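Local structure of glutathione S-transferase (Xanthomonas axonopodis pv. citri, 6NV6) at residues Q150-G155 against M160-L165; S167-W172 against P183-W188; A187-L192 against P196-G201. The protein binds glutathione and, as a theta class glutathione transferase, probably catalyses its conjugation to electrophilic substrates. All coordinates share one frame; numbering follows the deposited sequence.

Contact 1 of 3, residues Q150-G155 against M160-L165; sequences QPYLSG and MGDIPL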
ATOM      1  N   GLN A 150     -12.677 -11.615  -7.650  1.00 50.61           N
ATOM      2  CA  GLN A 150     -13.423 -10.567  -6.971  1.00 47.55           C
ATOM      3  C   GLN A 150     -12.804  -9.222  -7.347  1.00 40.93           C
ATOM      4  O   GLN A 150     -11.625  -9.160  -7.690  1.00 41.66           O
ATOM      5  CB  GLN A 150     -13.401 -10.738  -5.446  1.00 50.34           C
ATOM      6  CG  GLN A 150     -13.844 -12.115  -4.979  1.00 57.41           C
ATOM      7  CD  GLN A 150     -15.358 -12.207  -4.821  1.00 72.04           C
ATOM      8  OE1 GLN A 150     -16.051 -11.186  -4.787  1.00 69.09           O
ATOM      9  NE2 GLN A 150     -15.879 -13.436  -4.723  1.00 76.77           N
ATOM     10  N   PRO A 151     -13.584  -8.143  -7.279  1.00 43.01           N
ATOM     11  CA  PRO A 151     -13.040  -6.848  -7.716  1.00 38.61           C
ATOM     12  C   PRO A 151     -12.083  -6.208  -6.717  1.00 39.85           C
ATOM     13  O   PRO A 151     -11.375  -5.258  -7.092  1.00 32.46           O
ATOM     14  CB  PRO A 151     -14.303  -5.995  -7.919  1.00 32.92           C
ATOM     15  CG  PRO A 151     -15.325  -6.582  -7.025  1.00 33.09           C
ATOM     16  CD  PRO A 151     -14.960  -8.022  -6.765  1.00 42.91           C
ATOM     17  N   TYR A 152     -12.032  -6.697  -5.474  1.00 32.40           N
ATOM     18  CA  TYR A 152     -11.121  -6.164  -4.473  1.00 31.33           C
ATOM     19  C   TYR A 152     -10.446  -7.292  -3.710  1.00 37.17           C
ATOM     20  O   TYR A 152     -10.993  -8.391  -3.550  1.00 37.14           O
ATOM     21  CB  TYR A 152     -11.833  -5.232  -3.494  1.00 31.24           C
ATOM     22  CG  TYR A 152     -12.344  -3.989  -4.180  1.00 38.54           C
ATOM     23  CD1 TYR A 152     -11.504  -2.908  -4.403  1.00 31.75           C
ATOM     24  CD2 TYR A 152     -13.666  -3.909  -4.630  1.00 34.59           C
ATOM     25  CE1 TYR A 152     -11.960  -1.779  -5.042  1.00 37.62           C
ATOM     26  CE2 TYR A 152     -14.132  -2.784  -5.269  1.00 29.12           C
ATOM     27  CZ  TYR A 152     -13.272  -1.717  -5.476  1.00 37.79           C
ATOM     28  OH  TYR A 152     -13.706  -0.575  -6.118  1.00 36.78           O
ATOM     29  N   LEU A 153      -9.220  -7.008  -3.276  1.00 34.36           N
ATOM     30  CA  LEU A 153      -8.508  -7.922  -2.400  1.00 32.52           C
ATOM     31  C   LEU A 153      -9.328  -8.259  -1.169  1.00 28.73           C
ATOM     32  O   LEU A 153      -9.204  -9.362  -0.627  1.00 28.62           O
ATOM     33  CB  LEU A 153      -7.180  -7.306  -1.984  1.00 26.71           C
ATOM     34  CG  LEU A 153      -6.198  -7.118  -3.126  1.00 31.05           C
ATOM     35  CD1 LEU A 153      -4.897  -6.582  -2.547  1.00 28.22           C
ATOM     36  CD2 LEU A 153      -5.987  -8.443  -3.876  1.00 26.71           C
ATOM     37  N   SER A 154     -10.165  -7.324  -0.713  1.00 27.21           N
ATOM     38  CA  SER A 154     -11.048  -7.554   0.423  1.00 35.01           C
ATOM     39  C   SER A 154     -12.309  -8.313   0.035  1.00 39.51           C
ATOM     40  O   SER A 154     -13.097  -8.668   0.925  1.00 34.49           O
ATOM     41  CB  SER A 154     -11.438  -6.226   1.083  1.00 26.00           C
ATOM     42  OG  SER A 154     -10.301  -5.554   1.580  1.00 33.38           O
ATOM     43  N   GLY A 155     -12.517  -8.574  -1.261  1.00 31.11           N
ATOM     44  CA  GLY A 155     -13.683  -9.312  -1.694  1.00 35.54           C
ATOM     45  C   GLY A 155     -14.628  -8.489  -2.549  1.00 39.47           C
ATOM     46  O   GLY A 155     -14.191  -7.769  -3.455  1.00 36.39           O
ATOM     47  N   MET A 160     -10.036  -2.547   4.196  1.00 30.92           N
ATOM     48  CA  MET A 160      -8.650  -2.380   4.633  1.00 29.77           C
ATOM     49  C   MET A 160      -7.695  -3.323   3.919  1.00 36.02           C
ATOM     50  O   MET A 160      -6.513  -2.993   3.742  1.00 30.11           O
ATOM     51  CB  MET A 160      -8.574  -2.614   6.138  1.00 29.42           C
ATOM     52  CG  MET A 160      -9.182  -3.962   6.551  1.00 44.23           C
ATOM     53  SD  MET A 160      -8.847  -4.408   8.262  1.00 43.46           S
ATOM     54  CE  MET A 160      -8.886  -2.771   8.941  1.00 41.22           C
ATOM     55  N   GLY A 161      -8.186  -4.501   3.522  1.00 32.17           N
ATOM     56  CA  GLY A 161      -7.332  -5.491   2.899  1.00 28.31           C
ATOM     57  C   GLY A 161      -6.708  -5.026   1.600  1.00 29.62           C
ATOM     58  O   GLY A 161      -5.634  -5.499   1.223  1.00 27.60           O
ATOM     59  N   ASP A 162      -7.352  -4.091   0.905  1.00 28.18           N
ATOM     60  CA  ASP A 162      -6.788  -3.574  -0.335  1.00 25.96           C
ATOM     61  C   ASP A 162      -5.697  -2.532  -0.112  1.00 27.69           C
ATOM     62  O   ASP A 162      -4.968  -2.196  -1.056  1.00 25.40           O
ATOM     63  CB  ASP A 162      -7.890  -2.952  -1.194  1.00 30.92           C
ATOM     64  CG  ASP A 162      -8.861  -3.974  -1.727  1.00 30.75           C
ATOM     65  OD1 ASP A 162      -9.785  -4.376  -0.978  1.00 30.30           O
ATOM     66  OD2 ASP A 162      -8.697  -4.355  -2.906  1.00 29.25           O
ATOM     67  N   ILE A 163      -5.563  -2.018   1.104  1.00 24.07           N
ATOM     68  CA  ILE A 163      -4.778  -0.816   1.339  1.00 21.59           C
ATOM     69  C   ILE A 163      -3.273  -1.081   1.279  1.00 25.98           C
ATOM     70  O   ILE A 163      -2.566  -0.318   0.609  1.00 24.35           O
ATOM     71  CB  ILE A 163      -5.204  -0.176   2.664  1.00 24.86           C
ATOM     72  CG1 ILE A 163      -6.566   0.487   2.492  1.00 23.84           C
ATOM     73  CG2 ILE A 163      -4.170   0.835   3.154  1.00 34.37           C
ATOM     74  CD1 ILE A 163      -7.133   1.052   3.773  1.00 28.07           C
ATOM     75  N   PRO A 164      -2.720  -2.124   1.921  1.00 27.31           N
ATOM     76  CA  PRO A 164      -1.255  -2.304   1.841  1.00 24.66           C
ATOM     77  C   PRO A 164      -0.741  -2.513   0.424  1.00 26.87           C
ATOM     78  O   PRO A 164       0.151  -1.766  -0.020  1.00 30.19           O
ATOM     79  CB  PRO A 164      -1.004  -3.524   2.733  1.00 25.00           C
ATOM     80  CG  PRO A 164      -2.139  -3.519   3.682  1.00 23.49           C
ATOM     81  CD  PRO A 164      -3.318  -3.039   2.911  1.00 22.65           C
ATOM     82  N   LEU A 165      -1.282  -3.489  -0.320  1.00 26.29           N
ATOM     83  CA  LEU A 165      -0.846  -3.659  -1.709  1.00 28.96           C
ATOM     84  C   LEU A 165      -1.243  -2.466  -2.582  1.00 33.19           C
ATOM     85  O   LEU A 165      -0.505  -2.106  -3.509  1.00 31.07           O
ATOM     86  CB  LEU A 165      -1.412  -4.947  -2.298  1.00 21.25           C
ATOM     87  CG  LEU A 165      -0.871  -5.310  -3.681  1.00 28.96           C
ATOM     88  CD1 LEU A 165       0.645  -5.508  -3.652  1.00 24.80           C
ATOM     89  CD2 LEU A 165      -1.562  -6.548  -4.219  1.00 19.94           C
TER
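Asp162 OD1 accepts two hydrogen bonds from one residue, Ser154: the backbone N lies 3.0 Å from OD1 and the hydroxyl OG 2.9 Å from it. Both donors sit over the same face of the carboxylate plane, OG on the anti side and tilted out of the plane, the N-H higher above it, 44° out. The other oxygen is used as well, for Leu153 N meets Asp162 OD2 at 2.7 Å, on the syn side but well out of the carboxylate plane. With CG beside its own backbone N (chi1 -68°), Asp162 sends the carboxylate across to the type I turn Tyr152-Gly155 and ties down two successive amides of that turn. Tyr152 stands next to it with its ring nearly perpendicular to the carboxylate (81°), OD2 lying in plane at the ring edge. Beside the polar bonds Leu153 CD1 packs on Leu165 CD2 at 3.7 Å. Asp162 OD2 also takes a hydrogen bond from Trp188 NE1 of helix 183-193. Leu153 and Leu165 both rest against helix 88-118 as well as Trp188, while Met160 and Pro164 touch helix 68-79, placing the turn against the first part of helix 163-174 in the all-helical C-terminal domain.

Contact 2 of 3, residues S167-W172 against P183-W188; sequences SFIYAW and PHLQAW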
ATOM      1  N   SER A 167      -1.170   0.619  -1.822  1.00 24.48           N
ATOM      2  CA  SER A 167      -0.200   1.697  -1.678  1.00 25.59           C
ATOM      3  C   SER A 167       1.102   1.392  -2.408  1.00 30.95           C
ATOM      4  O   SER A 167       1.800   2.320  -2.833  1.00 29.18           O
ATOM      5  CB  SER A 167       0.061   1.981  -0.197  1.00 30.06           C
ATOM      6  OG  SER A 167      -1.138   1.993   0.560  1.00 27.59           O
ATOM      7  N   PHE A 168       1.448   0.111  -2.560  1.00 31.58           N
ATOM      8  CA  PHE A 168       2.607  -0.237  -3.380  1.00 26.78           C
ATOM      9  C   PHE A 168       2.289  -0.129  -4.861  1.00 30.20           C
ATOM     10  O   PHE A 168       3.129   0.336  -5.645  1.00 28.81           O
ATOM     11  CB  PHE A 168       3.083  -1.657  -3.075  1.00 27.46           C
ATOM     12  CG  PHE A 168       3.906  -1.777  -1.824  1.00 29.59           C
ATOM     13  CD1 PHE A 168       5.267  -1.555  -1.850  1.00 30.88           C
ATOM     14  CD2 PHE A 168       3.316  -2.134  -0.622  1.00 31.82           C
ATOM     15  CE1 PHE A 168       6.025  -1.679  -0.693  1.00 34.40           C
ATOM     16  CE2 PHE A 168       4.069  -2.255   0.535  1.00 34.07           C
ATOM     17  CZ  PHE A 168       5.432  -2.022   0.494  1.00 32.10           C
ATOM     18  N   ILE A 169       1.077  -0.534  -5.258  1.00 30.75           N
ATOM     19  CA  ILE A 169       0.780  -0.701  -6.678  1.00 32.98           C
ATOM     20  C   ILE A 169       0.751   0.633  -7.406  1.00 34.36           C
ATOM     21  O   ILE A 169       0.835   0.663  -8.644  1.00 33.48           O
ATOM     22  CB  ILE A 169      -0.539  -1.470  -6.873  1.00 27.91           C
ATOM     23  CG1 ILE A 169      -0.387  -2.453  -8.028  1.00 27.61           C
ATOM     24  CG2 ILE A 169      -1.695  -0.519  -7.113  1.00 27.13           C
ATOM     25  CD1 ILE A 169       0.512  -3.620  -7.691  1.00 28.40           C
ATOM     26  N   TYR A 170       0.648   1.739  -6.667  1.00 26.99           N
ATOM     27  CA  TYR A 170       0.903   3.042  -7.266  1.00 30.67           C
ATOM     28  C   TYR A 170       2.334   3.120  -7.795  1.00 31.01           C
ATOM     29  O   TYR A 170       2.567   3.500  -8.949  1.00 27.96           O
ATOM     30  CB  TYR A 170       0.635   4.147  -6.243  1.00 29.08           C
ATOM     31  CG  TYR A 170       1.060   5.516  -6.723  1.00 37.36           C
ATOM     32  CD1 TYR A 170       0.439   6.107  -7.818  1.00 32.52           C
ATOM     33  CD2 TYR A 170       2.086   6.215  -6.090  1.00 32.84           C
ATOM     34  CE1 TYR A 170       0.814   7.346  -8.261  1.00 30.16           C
ATOM     35  CE2 TYR A 170       2.469   7.463  -6.532  1.00 32.82           C
ATOM     36  CZ  TYR A 170       1.825   8.020  -7.616  1.00 35.87           C
ATOM     37  OH  TYR A 170       2.196   9.264  -8.059  1.00 37.11           O
ATOM     38  N   ALA A 171       3.309   2.746  -6.964  1.00 31.59           N
ATOM     39  CA  ALA A 171       4.692   2.733  -7.427  1.00 33.29           C
ATOM     40  C   ALA A 171       4.863   1.791  -8.611  1.00 36.15           C
ATOM     41  O   ALA A 171       5.504   2.143  -9.608  1.00 40.98           O
ATOM     42  CB  ALA A 171       5.625   2.339  -6.281  1.00 32.10           C
ATOM     43  N   TRP A 172       4.276   0.596  -8.527  1.00 29.34           N
ATOM     44  CA  TRP A 172       4.393  -0.375  -9.608  1.00 38.02           C
ATOM     45  C   TRP A 172       3.983   0.209 -10.958  1.00 37.83           C
ATOM     46  O   TRP A 172       4.681   0.028 -11.957  1.00 33.49           O
ATOM     47  CB  TRP A 172       3.545  -1.604  -9.289  1.00 30.01           C
ATOM     48  CG  TRP A 172       3.461  -2.614 -10.401  1.00 41.72           C
ATOM     49  CD1 TRP A 172       2.386  -2.853 -11.229  1.00 40.23           C
ATOM     50  CD2 TRP A 172       4.485  -3.531 -10.808  1.00 42.07           C
ATOM     51  NE1 TRP A 172       2.687  -3.859 -12.117  1.00 34.15           N
ATOM     52  CE2 TRP A 172       3.965  -4.293 -11.880  1.00 38.18           C
ATOM     53  CE3 TRP A 172       5.786  -3.787 -10.369  1.00 33.98           C
ATOM     54  CZ2 TRP A 172       4.703  -5.290 -12.510  1.00 41.99           C
ATOM     55  CZ3 TRP A 172       6.515  -4.774 -11.005  1.00 36.67           C
ATOM     56  CH2 TRP A 172       5.973  -5.512 -12.059  1.00 36.45           C
ATOM     57  N   PRO A 183      -4.239  -7.522 -16.287  1.00 48.33           N
ATOM     58  CA  PRO A 183      -5.350  -6.599 -16.546  1.00 39.79           C
ATOM     59  C   PRO A 183      -6.344  -6.499 -15.406  1.00 39.03           C
ATOM     60  O   PRO A 183      -7.011  -5.467 -15.267  1.00 42.79           O
ATOM     61  CB  PRO A 183      -6.007  -7.189 -17.803  1.00 38.07           C
ATOM     62  CG  PRO A 183      -5.113  -8.367 -18.207  1.00 37.92           C
ATOM     63  CD  PRO A 183      -4.455  -8.809 -16.961  1.00 38.39           C
ATOM     64  N   HIS A 184      -6.491  -7.556 -14.607  1.00 30.75           N
ATOM     65  CA  HIS A 184      -7.355  -7.434 -13.438  1.00 39.34           C
ATOM     66  C   HIS A 184      -6.687  -6.569 -12.376  1.00 38.37           C
ATOM     67  O   HIS A 184      -7.319  -5.674 -11.797  1.00 34.52           O
ATOM     68  CB  HIS A 184      -7.726  -8.817 -12.904  1.00 36.14           C
ATOM     69  CG  HIS A 184      -8.256  -9.733 -13.963  1.00 44.82           C
ATOM     70  ND1 HIS A 184      -9.605  -9.948 -14.150  1.00 43.94           N
ATOM     71  CD2 HIS A 184      -7.620 -10.455 -14.918  1.00 38.48           C
ATOM     72  CE1 HIS A 184      -9.777 -10.775 -15.167  1.00 38.58           C
ATOM     73  NE2 HIS A 184      -8.590 -11.095 -15.650  1.00 33.45           N
ATOM     74  N   LEU A 185      -5.396  -6.805 -12.136  1.00 34.42           N
ATOM     75  CA  LEU A 185      -4.619  -5.915 -11.288  1.00 35.91           C
ATOM     76  C   LEU A 185      -4.769  -4.465 -11.725  1.00 32.88           C
ATOM     77  O   LEU A 185      -4.953  -3.577 -10.890  1.00 35.10           O
ATOM     78  CB  LEU A 185      -3.150  -6.334 -11.324  1.00 31.96           C
ATOM     79  CG  LEU A 185      -2.241  -5.586 -10.354  1.00 35.78           C
ATOM     80  CD1 LEU A 185      -2.447  -6.078  -8.910  1.00 28.10           C
ATOM     81  CD2 LEU A 185      -0.789  -5.712 -10.802  1.00 33.73           C
ATOM     82  N   GLN A 186      -4.712  -4.214 -13.036  1.00 32.07           N
ATOM     83  CA  GLN A 186      -4.750  -2.844 -13.538  1.00 30.72           C
ATOM     84  C   GLN A 186      -6.128  -2.209 -13.371  1.00 32.43           C
ATOM     85  O   GLN A 186      -6.233  -1.032 -13.004  1.00 29.75           O
ATOM     86  CB  GLN A 186      -4.336  -2.826 -15.005  1.00 33.29           C
ATOM     87  CG  GLN A 186      -4.478  -1.465 -15.657  1.00 41.99           C
ATOM     88  CD  GLN A 186      -3.873  -1.423 -17.039  1.00 52.08           C
ATOM     89  OE1 GLN A 186      -2.996  -2.231 -17.360  1.00 52.56           O
ATOM     90  NE2 GLN A 186      -4.337  -0.482 -17.872  1.00 40.01           N
ATOM     91  N   ALA A 187      -7.195  -2.959 -13.661  1.00 33.17           N
ATOM     92  CA  ALA A 187      -8.543  -2.421 -13.490  1.00 30.71           C
ATOM     93  C   ALA A 187      -8.827  -2.112 -12.026  1.00 35.79           C
ATOM     94  O   ALA A 187      -9.572  -1.169 -11.719  1.00 31.09           O
ATOM     95  CB  ALA A 187      -9.575  -3.403 -14.045  1.00 24.50           C
ATOM     96  N   TRP A 188      -8.254  -2.906 -11.117  1.00 29.54           N
ATOM     97  CA  TRP A 188      -8.344  -2.623  -9.691  1.00 28.78           C
ATOM     98  C   TRP A 188      -7.644  -1.314  -9.357  1.00 31.23           C
ATOM     99  O   TRP A 188      -8.185  -0.477  -8.625  1.00 24.88           O
ATOM    100  CB  TRP A 188      -7.743  -3.799  -8.923  1.00 26.93           C
ATOM    101  CG  TRP A 188      -7.419  -3.624  -7.449  1.00 29.61           C
ATOM    102  CD1 TRP A 188      -8.314  -3.550  -6.411  1.00 29.71           C
ATOM    103  CD2 TRP A 188      -6.112  -3.611  -6.849  1.00 25.31           C
ATOM    104  NE1 TRP A 188      -7.647  -3.463  -5.217  1.00 25.48           N
ATOM    105  CE2 TRP A 188      -6.297  -3.505  -5.451  1.00 28.89           C
ATOM    106  CE3 TRP A 188      -4.808  -3.675  -7.355  1.00 26.12           C
ATOM    107  CZ2 TRP A 188      -5.219  -3.447  -4.548  1.00 24.23           C
ATOM    108  CZ3 TRP A 188      -3.736  -3.625  -6.454  1.00 31.44           C
ATOM    109  CH2 TRP A 188      -3.953  -3.508  -5.067  1.00 23.33           C
TER
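Leu185 holds CG anti to its backbone N (chi1 -173°), and Trp188, one turn further on, does the same (chi1 166°); these torsions carry the isobutyl group and the indole out to Ile169 on the facing helix. Ile169 and Leu185 reach toward each other tip to tip, CD1 of the isoleucine lying 4.0 Å from CD2 of the leucine and equally near its other methyl. The second branch of Ile169 turns to the tryptophan, where CG2 approaches CZ3 of Trp188 to 3.8 Å. That approach is oblique and confined to the six-membered ring. A turn beyond Ile169, Trp172 crosses Leu185 at about a right angle, with NE1 4.2 Å from Leu185 CD2. No hydrogen bond links the two segments; buried van der Waals packing joins helices 163-174 and 183-193 within the all-helical C-terminal domain of the glutathione transferase fold. The segment axes come no closer than 11.4 Å and cross at -110°, a steep angle that confines the meeting to one small patch of each helix. Helix 126-146 lies alongside: its Leu140 touches both Ile169 and Trp172, and its Asp144 accepts a hydrogen bond from Leu185 N. On another side of helix 163-174, Phe168 packs between helices 13-25 and 88-118.

Contact 3 of 3, residues A187-L192 against P196-G201; sequences AWYARL and PAYQRG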
ATOM      1  N   ALA A 187      -7.195  -2.959 -13.661  1.00 33.17           N
ATOM      2  CA  ALA A 187      -8.543  -2.421 -13.490  1.00 30.71           C
ATOM      3  C   ALA A 187      -8.827  -2.112 -12.026  1.00 35.79           C
ATOM      4  O   ALA A 187      -9.572  -1.169 -11.719  1.00 31.09           O
ATOM      5  CB  ALA A 187      -9.575  -3.403 -14.045  1.00 24.50           C
ATOM      6  N   TRP A 188      -8.254  -2.906 -11.117  1.00 29.54           N
ATOM      7  CA  TRP A 188      -8.344  -2.623  -9.691  1.00 28.78           C
ATOM      8  C   TRP A 188      -7.644  -1.314  -9.357  1.00 31.23           C
ATOM      9  O   TRP A 188      -8.185  -0.477  -8.625  1.00 24.88           O
ATOM     10  CB  TRP A 188      -7.743  -3.799  -8.923  1.00 26.93           C
ATOM     11  CG  TRP A 188      -7.419  -3.624  -7.449  1.00 29.61           C
ATOM     12  CD1 TRP A 188      -8.314  -3.550  -6.411  1.00 29.71           C
ATOM     13  CD2 TRP A 188      -6.112  -3.611  -6.849  1.00 25.31           C
ATOM     14  NE1 TRP A 188      -7.647  -3.463  -5.217  1.00 25.48           N
ATOM     15  CE2 TRP A 188      -6.297  -3.505  -5.451  1.00 28.89           C
ATOM     16  CE3 TRP A 188      -4.808  -3.675  -7.355  1.00 26.12           C
ATOM     17  CZ2 TRP A 188      -5.219  -3.447  -4.548  1.00 24.23           C
ATOM     18  CZ3 TRP A 188      -3.736  -3.625  -6.454  1.00 31.44           C
ATOM     19  CH2 TRP A 188      -3.953  -3.508  -5.067  1.00 23.33           C
ATOM     20  N   TYR A 189      -6.449  -1.110  -9.912  1.00 27.43           N
ATOM     21  CA  TYR A 189      -5.754   0.152  -9.722  1.00 28.27           C
ATOM     22  C   TYR A 189      -6.550   1.311 -10.301  1.00 36.27           C
ATOM     23  O   TYR A 189      -6.543   2.412  -9.738  1.00 35.25           O
ATOM     24  CB  TYR A 189      -4.371   0.075 -10.363  1.00 32.95           C
ATOM     25  CG  TYR A 189      -3.594   1.370 -10.312  1.00 31.64           C
ATOM     26  CD1 TYR A 189      -3.447   2.063  -9.118  1.00 31.64           C
ATOM     27  CD2 TYR A 189      -3.004   1.890 -11.453  1.00 28.07           C
ATOM     28  CE1 TYR A 189      -2.742   3.235  -9.065  1.00 35.09           C
ATOM     29  CE2 TYR A 189      -2.296   3.067 -11.410  1.00 32.02           C
ATOM     30  CZ  TYR A 189      -2.169   3.734 -10.217  1.00 32.82           C
ATOM     31  OH  TYR A 189      -1.472   4.914 -10.182  1.00 31.83           O
ATOM     32  N   ALA A 190      -7.243   1.082 -11.423  1.00 38.52           N
ATOM     33  CA  ALA A 190      -8.087   2.127 -11.995  1.00 33.31           C
ATOM     34  C   ALA A 190      -9.229   2.493 -11.057  1.00 31.69           C
ATOM     35  O   ALA A 190      -9.620   3.661 -10.984  1.00 34.44           O
ATOM     36  CB  ALA A 190      -8.627   1.685 -13.355  1.00 27.05           C
ATOM     37  N   ARG A 191      -9.762   1.523 -10.316  1.00 26.56           N
ATOM     38  CA  ARG A 191     -10.859   1.822  -9.407  1.00 27.77           C
ATOM     39  C   ARG A 191     -10.352   2.439  -8.113  1.00 33.48           C
ATOM     40  O   ARG A 191     -11.065   3.222  -7.470  1.00 33.62           O
ATOM     41  CB  ARG A 191     -11.655   0.556  -9.110  1.00 29.45           C
ATOM     42  CG  ARG A 191     -12.423   0.029 -10.307  1.00 35.33           C
ATOM     43  CD  ARG A 191     -13.313  -1.150  -9.911  1.00 37.25           C
ATOM     44  NE  ARG A 191     -12.545  -2.298  -9.413  1.00 40.22           N
ATOM     45  CZ  ARG A 191     -12.055  -3.281 -10.173  1.00 41.26           C
ATOM     46  NH1 ARG A 191     -11.266  -4.206  -9.637  1.00 43.29           N
ATOM     47  NH2 ARG A 191     -12.286  -3.310 -11.480  1.00 41.77           N
ATOM     48  N   LEU A 192      -9.131   2.088  -7.712  1.00 30.71           N
ATOM     49  CA  LEU A 192      -8.517   2.773  -6.583  1.00 36.09           C
ATOM     50  C   LEU A 192      -8.328   4.249  -6.897  1.00 35.33           C
ATOM     51  O   LEU A 192      -8.602   5.113  -6.057  1.00 32.20           O
ATOM     52  CB  LEU A 192      -7.174   2.124  -6.232  1.00 29.26           C
ATOM     53  CG  LEU A 192      -7.238   0.704  -5.655  1.00 34.35           C
ATOM     54  CD1 LEU A 192      -5.843   0.139  -5.443  1.00 27.80           C
ATOM     55  CD2 LEU A 192      -8.043   0.657  -4.370  1.00 31.11           C
ATOM     56  N   PRO A 196     -10.935   9.663  -3.691  1.00 39.95           N
ATOM     57  CA  PRO A 196     -10.154  10.838  -3.254  1.00 43.52           C
ATOM     58  C   PRO A 196      -9.149  10.515  -2.167  1.00 34.05           C
ATOM     59  O   PRO A 196      -8.018  11.015  -2.222  1.00 34.60           O
ATOM     60  CB  PRO A 196     -11.232  11.822  -2.759  1.00 31.09           C
ATOM     61  CG  PRO A 196     -12.481  11.390  -3.430  1.00 29.75           C
ATOM     62  CD  PRO A 196     -12.388   9.895  -3.597  1.00 34.04           C
ATOM     63  N   ALA A 197      -9.529   9.680  -1.188  1.00 30.41           N
ATOM     64  CA  ALA A 197      -8.600   9.311  -0.125  1.00 28.81           C
ATOM     65  C   ALA A 197      -7.347   8.670  -0.695  1.00 32.03           C
ATOM     66  O   ALA A 197      -6.246   8.873  -0.169  1.00 35.95           O
ATOM     67  CB  ALA A 197      -9.270   8.374   0.876  1.00 25.15           C
ATOM     68  N   TYR A 198      -7.492   7.920  -1.788  1.00 25.28           N
ATOM     69  CA  TYR A 198      -6.331   7.338  -2.446  1.00 29.77           C
ATOM     70  C   TYR A 198      -5.514   8.400  -3.178  1.00 32.73           C
ATOM     71  O   TYR A 198      -4.277   8.353  -3.179  1.00 30.69           O
ATOM     72  CB  TYR A 198      -6.794   6.248  -3.403  1.00 29.45           C
ATOM     73  CG  TYR A 198      -5.684   5.470  -4.065  1.00 30.73           C
ATOM     74  CD1 TYR A 198      -5.061   4.413  -3.402  1.00 27.97           C
ATOM     75  CD2 TYR A 198      -5.293   5.762  -5.365  1.00 23.93           C
ATOM     76  CE1 TYR A 198      -4.067   3.680  -4.012  1.00 26.27           C
ATOM     77  CE2 TYR A 198      -4.294   5.040  -5.981  1.00 30.73           C
ATOM     78  CZ  TYR A 198      -3.683   3.996  -5.304  1.00 31.32           C
ATOM     79  OH  TYR A 198      -2.682   3.269  -5.922  1.00 29.44           O
ATOM     80  N   GLN A 199      -6.188   9.367  -3.805  1.00 32.52           N
ATOM     81  CA  GLN A 199      -5.474  10.438  -4.496  1.00 44.48           C
ATOM     82  C   GLN A 199      -4.659  11.279  -3.521  1.00 36.82           C
ATOM     83  O   GLN A 199      -3.513  11.646  -3.810  1.00 34.26           O
ATOM     84  CB  GLN A 199      -6.466  11.327  -5.245  1.00 40.59           C
ATOM     85  CG  GLN A 199      -7.167  10.670  -6.411  1.00 37.50           C
ATOM     86  CD  GLN A 199      -8.425  11.415  -6.784  1.00 40.74           C
ATOM     87  OE1 GLN A 199      -8.638  12.539  -6.335  1.00 48.48           O
ATOM     88  NE2 GLN A 199      -9.271  10.797  -7.602  1.00 38.98           N
ATOM     89  N   ARG A 200      -5.237  11.605  -2.367  1.00 38.17           N
ATOM     90  CA  ARG A 200      -4.532  12.442  -1.403  1.00 47.39           C
ATOM     91  C   ARG A 200      -3.556  11.639  -0.552  1.00 42.26           C
ATOM     92  O   ARG A 200      -2.507  12.158  -0.153  1.00 37.74           O
ATOM     93  CB  ARG A 200      -5.538  13.165  -0.512  1.00 49.68           C
ATOM     94  CG  ARG A 200      -6.431  14.137  -1.256  1.00 56.34           C
ATOM     95  CD  ARG A 200      -7.372  14.836  -0.291  1.00 53.59           C
ATOM     96  NE  ARG A 200      -8.142  13.859   0.468  1.00 61.27           N
ATOM     97  CZ  ARG A 200      -9.413  13.556   0.220  1.00 65.79           C
ATOM     98  NH1 ARG A 200     -10.005  12.553   0.867  1.00 58.85           N
ATOM     99  NH2 ARG A 200     -10.064  14.208  -0.738  1.00 57.79           N
ATOM    100  N   GLY A 201      -3.883  10.383  -0.257  1.00 38.31           N
ATOM    101  CA  GLY A 201      -3.059   9.591   0.633  1.00 34.47           C
ATOM    102  C   GLY A 201      -1.911   8.855  -0.027  1.00 38.65           C
ATOM    103  O   GLY A 201      -0.865   8.667   0.596  1.00 37.07           O
TER
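The Tyr198 ring carries Leu192 CB over the centre of one face, in a CH-pi contact with the carbon 3.9 Å from the ring centroid and only 4° off the normal, and its edge is turned to Tyr189. The two tyrosine side chains cross at about a right angle; Tyr198 OH lies near the plane of the Tyr189 ring, at its edge beside CE1, and CE2 of Tyr198 is 3.9 Å from that same CE1. Tyr198 points its ring straight away from its own amide (chi1 -175°), which spans the gap between the helices and brings CB within 3.4 Å of Leu192 O, in the last turn of helix 183-193. The leucine also serves its own helix, where its CD1 covers part of one face of the Trp188 indole. Neither phenol bonds across the contact. Tyr198 OH pairs with Gly166 O and Tyr189 OH with Glu174 OE2, both in helix 163-174. Trp20 of helix 13-25, which meets Tyr198 edge-to-face and touches Leu192, links this helical region to the thioredoxin-like domain. The chemistry is thus divided: the hydroxyl bonds would anchor the far end of each tyrosine, while the turn of the Tyr198 ring is left to packing, with Leu192 on its face and Tyr189 at its edge.

How the contacts relate
From the N terminus, the chain first closes a short loop at contact 1, returning through residues 156-159 to the start of helix 163-174. The same helix opens contact 2, which closes a longer loop on helix 183-193; contact 3 spans the tight link from that helix to helix 196-201. Contact 1 closes before contact 2 opens, and contact 3 begins where contact 2 ends, sharing Ala187 and Trp188 with it; none encloses another. In space they converge on helix 183-193: Arg191 NH1 reaches back to Pro151 O of contact 1, and Ile169 of contact 2 packs on Tyr189 of contact 3. Together they bind loop 150-155 and three C-terminal helices, the last reaching helix 13-25.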